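Long-range contact in MlnD (Bacillus methylotrophicus, PDB 5IL5), which probably dehydrates beta-hydroxyacyl intermediates on a carrier protein, as the dehydratase domain of a trans-AT polyketide synthase linked to the antibiotic macrolactin: residues D31-F43 with K47-I59. Residues are numbered along the deposited sequence; the frame is centred on the assembly and turned at random.
Sequences DLHPYISCNISDF and KFLINVSDTGLYI
Four backbone hydrogen bonds tie Tyr35 through Ile40 to Lys47 through Asn51 as an antiparallel beta hairpin, strand 36-39 being an outermost strand within this chain, at the edge of the N-terminal hotdog fold. Ser37 N gives to Leu49 O and Leu49 N to Cys38 O: with a helical psi at Ser37, two residues face one in a classic beta bulge. Asn51 N reaches Tyr35 O, and Ile40 N reaches Lys47 O, 2.9 Å away.

At the turn end, side chains take over the polar pairing. Ser41 OG accepts from Lys47 N at 3.0 Å, a bond only 12° from straight, and donates in turn to Asn39 OD1. That oxygen also receives Ser41 N, closing an Asx turn, so these short polar groups fix the chain as it leaves the strand. Lysine is long enough to run past Ile40 O and bring Lys47 NZ to 3.0 Å from Asp42 OD2, the ammonium group of this salt bridge arriving from above the carboxylate plane; Asp42 OD1 meanwhile accepts from Ala45 N.

Apolar packing dominates the face turned to helix 74-86, where the broad Phe48 ring touches Met84. Leu32 CD1 meets the ring edge, 3.6 Å from Phe48 CD2. Branched Ile36 serves two neighbours: CG2, anti to its own N (CG1 at chi1 -55°), lies 3.6 Å from Phe48 CB, and CG1 approaches Ile50 CD1. The Asn39 amide lies obliquely against the phenyl, planes 40° apart, its ND2 weakly bonded to Ser41 O of the second subunit. Beyond the strands Val52 CG1 is 3.7 Å from Tyr35 CD1, while Thr55 CG2 touches the ring edge and Leu57 CD1 sits near the hydroxyl. On the other face, Leu49 packs against Cys38 SG and Ser37.

Leu32 and Phe48 thus seat the hairpin on helix 74-86, while the internally bonded Asn39-Ser41 end meets its counterpart across the dimer.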
# COMPACT_ATOMS: atom_id res chain seq x y z
N ASP A 31 -2.97 -7.20 -7.28
CA ASP A 31 -2.57 -6.05 -8.08
C ASP A 31 -3.58 -4.91 -7.98
O ASP A 31 -4.79 -5.12 -8.05
CB ASP A 31 -2.39 -6.44 -9.55
CG ASP A 31 -1.06 -7.13 -9.81
OD1 ASP A 31 -0.47 -7.67 -8.85
OD2 ASP A 31 -0.61 -7.12 -10.99
N LEU A 32 -3.05 -3.69 -7.83
CA LEU A 32 -3.86 -2.49 -7.92
C LEU A 32 -4.21 -2.13 -9.36
O LEU A 32 -5.19 -1.41 -9.59
CB LEU A 32 -3.15 -1.33 -7.25
CG LEU A 32 -2.92 -1.47 -5.75
CD1 LEU A 32 -1.90 -0.45 -5.26
CD2 LEU A 32 -4.24 -1.28 -5.02
N HIS A 33 -3.44 -2.61 -10.34
CA HIS A 33 -3.60 -2.19 -11.72
C HIS A 33 -2.69 -3.06 -12.58
O HIS A 33 -1.70 -3.59 -12.08
CB HIS A 33 -3.27 -0.70 -11.88
CG HIS A 33 -3.39 -0.14 -13.26
ND1 HIS A 33 -2.39 -0.25 -14.21
CD2 HIS A 33 -4.37 0.58 -13.84
CE1 HIS A 33 -2.77 0.37 -15.31
NE2 HIS A 33 -3.97 0.88 -15.11
N PRO A 34 -3.00 -3.24 -13.87
CA PRO A 34 -2.13 -4.08 -14.72
C PRO A 34 -0.66 -3.70 -14.66
O PRO A 34 0.20 -4.56 -14.89
CB PRO A 34 -2.71 -3.88 -16.13
CG PRO A 34 -4.05 -3.22 -15.95
CD PRO A 34 -4.33 -3.08 -14.48
N TYR A 35 -0.34 -2.43 -14.40
CA TYR A 35 1.04 -1.98 -14.28
C TYR A 35 1.45 -1.64 -12.85
O TYR A 35 2.62 -1.33 -12.62
CB TYR A 35 1.29 -0.75 -15.16
CG TYR A 35 0.74 -0.82 -16.57
CD1 TYR A 35 0.86 -1.97 -17.34
CD2 TYR A 35 0.15 0.29 -17.15
CE1 TYR A 35 0.37 -2.01 -18.63
CE2 TYR A 35 -0.34 0.26 -18.44
CZ TYR A 35 -0.23 -0.90 -19.17
OH TYR A 35 -0.71 -0.93 -20.46
N ILE A 36 0.53 -1.70 -11.89
CA ILE A 36 0.82 -1.35 -10.49
C ILE A 36 0.46 -2.56 -9.63
O ILE A 36 -0.70 -2.98 -9.60
CB ILE A 36 0.06 -0.09 -10.04
CG1 ILE A 36 0.37 1.09 -10.97
CG2 ILE A 36 0.40 0.26 -8.59
CD1 ILE A 36 -0.55 2.29 -10.77
N SER A 37 1.45 -3.11 -8.93
CA SER A 37 1.23 -4.33 -8.16
C SER A 37 0.76 -4.06 -6.74
O SER A 37 -0.07 -4.81 -6.22
CB SER A 37 2.50 -5.18 -8.14
OG SER A 37 3.55 -4.55 -7.42
N CYS A 38 1.26 -3.01 -6.09
CA CYS A 38 0.88 -2.75 -4.71
C CYS A 38 1.28 -1.34 -4.31
O CYS A 38 2.03 -0.66 -5.02
CB CYS A 38 1.51 -3.78 -3.77
SG CYS A 38 3.31 -3.81 -3.80
N ASN A 39 0.79 -0.93 -3.15
CA ASN A 39 1.08 0.38 -2.56
C ASN A 39 2.21 0.22 -1.55
O ASN A 39 2.12 -0.59 -0.63
CB ASN A 39 -0.18 0.95 -1.90
CG ASN A 39 0.05 2.31 -1.29
OD1 ASN A 39 1.18 2.70 -0.99
ND2 ASN A 39 -1.03 3.07 -1.15
N ILE A 40 3.29 0.98 -1.76
CA ILE A 40 4.46 0.92 -0.88
C ILE A 40 4.74 2.28 -0.26
O ILE A 40 5.90 2.63 0.01
CB ILE A 40 5.69 0.42 -1.66
CG1 ILE A 40 5.83 1.19 -2.98
CG2 ILE A 40 5.55 -1.07 -1.91
CD1 ILE A 40 7.23 1.20 -3.55
N SER A 41 3.69 3.05 -0.01
CA SER A 41 3.83 4.37 0.59
C SER A 41 4.40 4.27 2.00
O SER A 41 4.25 3.25 2.68
CB SER A 41 2.48 5.07 0.63
OG SER A 41 1.89 5.10 -0.66
N ASP A 42 5.07 5.33 2.44
CA ASP A 42 5.58 5.42 3.80
C ASP A 42 5.58 6.88 4.23
O ASP A 42 5.16 7.77 3.49
CB ASP A 42 6.97 4.79 3.92
CG ASP A 42 8.00 5.48 3.02
OD1 ASP A 42 7.85 6.68 2.74
OD2 ASP A 42 8.97 4.80 2.60
N PHE A 43 6.09 7.12 5.44
CA PHE A 43 6.11 8.48 5.98
C PHE A 43 6.86 9.41 5.06
O PHE A 43 6.52 10.59 4.95
CB PHE A 43 6.76 8.48 7.36
CG PHE A 43 5.91 7.90 8.44
CD1 PHE A 43 4.54 8.06 8.44
CD2 PHE A 43 6.49 7.17 9.46
CE1 PHE A 43 3.77 7.52 9.45
CE2 PHE A 43 5.73 6.63 10.47
CZ PHE A 43 4.36 6.80 10.46
N LYS A 47 3.82 6.32 -2.61
CA LYS A 47 4.43 5.68 -3.77
C LYS A 47 3.88 4.28 -3.97
O LYS A 47 3.41 3.64 -3.02
CB LYS A 47 5.95 5.64 -3.60
CG LYS A 47 6.39 5.11 -2.25
CD LYS A 47 7.86 5.32 -2.03
CE LYS A 47 8.19 5.18 -0.57
NZ LYS A 47 9.65 5.06 -0.36
N PHE A 48 3.96 3.81 -5.22
CA PHE A 48 3.47 2.51 -5.63
C PHE A 48 4.56 1.77 -6.39
O PHE A 48 5.44 2.38 -7.00
CB PHE A 48 2.24 2.62 -6.54
CG PHE A 48 1.06 3.34 -5.94
CD1 PHE A 48 0.99 4.72 -5.95
CD2 PHE A 48 -0.00 2.63 -5.43
CE1 PHE A 48 -0.10 5.38 -5.41
CE2 PHE A 48 -1.10 3.28 -4.89
CZ PHE A 48 -1.14 4.65 -4.89
N LEU A 49 4.48 0.44 -6.36
CA LEU A 49 5.42 -0.43 -7.07
C LEU A 49 4.90 -0.73 -8.48
O LEU A 49 3.77 -1.20 -8.64
CB LEU A 49 5.62 -1.73 -6.30
CG LEU A 49 6.83 -2.59 -6.62
CD1 LEU A 49 7.05 -3.56 -5.48
CD2 LEU A 49 6.69 -3.35 -7.92
N ILE A 50 5.72 -0.46 -9.49
CA ILE A 50 5.36 -0.73 -10.88
C ILE A 50 5.92 -2.08 -11.28
O ILE A 50 7.08 -2.40 -10.98
CB ILE A 50 5.92 0.37 -11.81
CG1 ILE A 50 5.42 1.76 -11.40
CG2 ILE A 50 5.59 0.06 -13.28
CD1 ILE A 50 4.09 2.15 -11.98
N ASN A 51 5.13 -2.87 -12.00
CA ASN A 51 5.62 -4.14 -12.53
C ASN A 51 4.96 -4.38 -13.88
O ASN A 51 3.76 -4.68 -13.95
CB ASN A 51 5.34 -5.30 -11.57
CG ASN A 51 5.88 -6.61 -12.09
OD1 ASN A 51 6.76 -6.63 -12.96
ND2 ASN A 51 5.39 -7.72 -11.54
N VAL A 52 5.75 -4.26 -14.95
CA VAL A 52 5.31 -4.52 -16.31
C VAL A 52 6.05 -5.70 -16.93
O VAL A 52 6.06 -5.85 -18.15
CB VAL A 52 5.47 -3.26 -17.19
CG1 VAL A 52 4.54 -2.16 -16.73
CG2 VAL A 52 6.92 -2.80 -17.21
N SER A 53 6.70 -6.51 -16.10
CA SER A 53 7.44 -7.67 -16.60
C SER A 53 6.55 -8.55 -17.48
O SER A 53 6.93 -8.89 -18.61
CB SER A 53 7.98 -8.46 -15.40
OG SER A 53 8.74 -9.59 -15.81
N ASP A 54 5.36 -8.90 -16.99
CA ASP A 54 4.51 -9.90 -17.63
C ASP A 54 3.49 -9.32 -18.60
O ASP A 54 2.56 -10.03 -19.00
CB ASP A 54 3.80 -10.73 -16.55
CG ASP A 54 4.73 -11.69 -15.85
OD1 ASP A 54 5.74 -12.11 -16.48
OD2 ASP A 54 4.46 -12.02 -14.67
N THR A 55 3.61 -8.05 -18.97
CA THR A 55 2.90 -7.50 -20.12
C THR A 55 3.68 -7.81 -21.39
O THR A 55 4.91 -7.86 -21.38
CB THR A 55 2.71 -5.99 -19.99
OG1 THR A 55 3.91 -5.34 -20.41
CG2 THR A 55 2.39 -5.58 -18.57
N GLY A 56 2.96 -7.99 -22.49
CA GLY A 56 3.63 -8.41 -23.71
C GLY A 56 4.06 -7.23 -24.56
O GLY A 56 4.28 -7.36 -25.76
N LEU A 57 4.24 -6.08 -23.91
CA LEU A 57 4.33 -4.79 -24.59
C LEU A 57 5.78 -4.33 -24.60
O LEU A 57 6.36 -4.08 -23.53
CB LEU A 57 3.43 -3.77 -23.89
CG LEU A 57 2.03 -4.24 -23.47
CD1 LEU A 57 1.45 -3.29 -22.44
CD2 LEU A 57 1.09 -4.37 -24.66
N TYR A 58 6.36 -4.21 -25.79
CA TYR A 58 7.71 -3.69 -25.94
C TYR A 58 7.81 -2.93 -27.25
O TYR A 58 7.06 -3.18 -28.20
CB TYR A 58 8.77 -4.80 -25.87
CG TYR A 58 8.59 -5.90 -26.90
CD1 TYR A 58 9.07 -5.76 -28.19
CD2 TYR A 58 7.95 -7.09 -26.56
CE1 TYR A 58 8.91 -6.76 -29.13
CE2 TYR A 58 7.79 -8.10 -27.49
CZ TYR A 58 8.27 -7.93 -28.77
OH TYR A 58 8.11 -8.94 -29.70
N ILE A 59 8.75 -1.98 -27.30
CA ILE A 59 9.14 -1.32 -28.54
C ILE A 59 10.65 -1.45 -28.69
O ILE A 59 11.37 -1.75 -27.74
CB ILE A 59 8.72 0.18 -28.60
CG1 ILE A 59 9.38 0.99 -27.48
CG2 ILE A 59 7.21 0.32 -28.50
CD1 ILE A 59 9.34 2.50 -27.74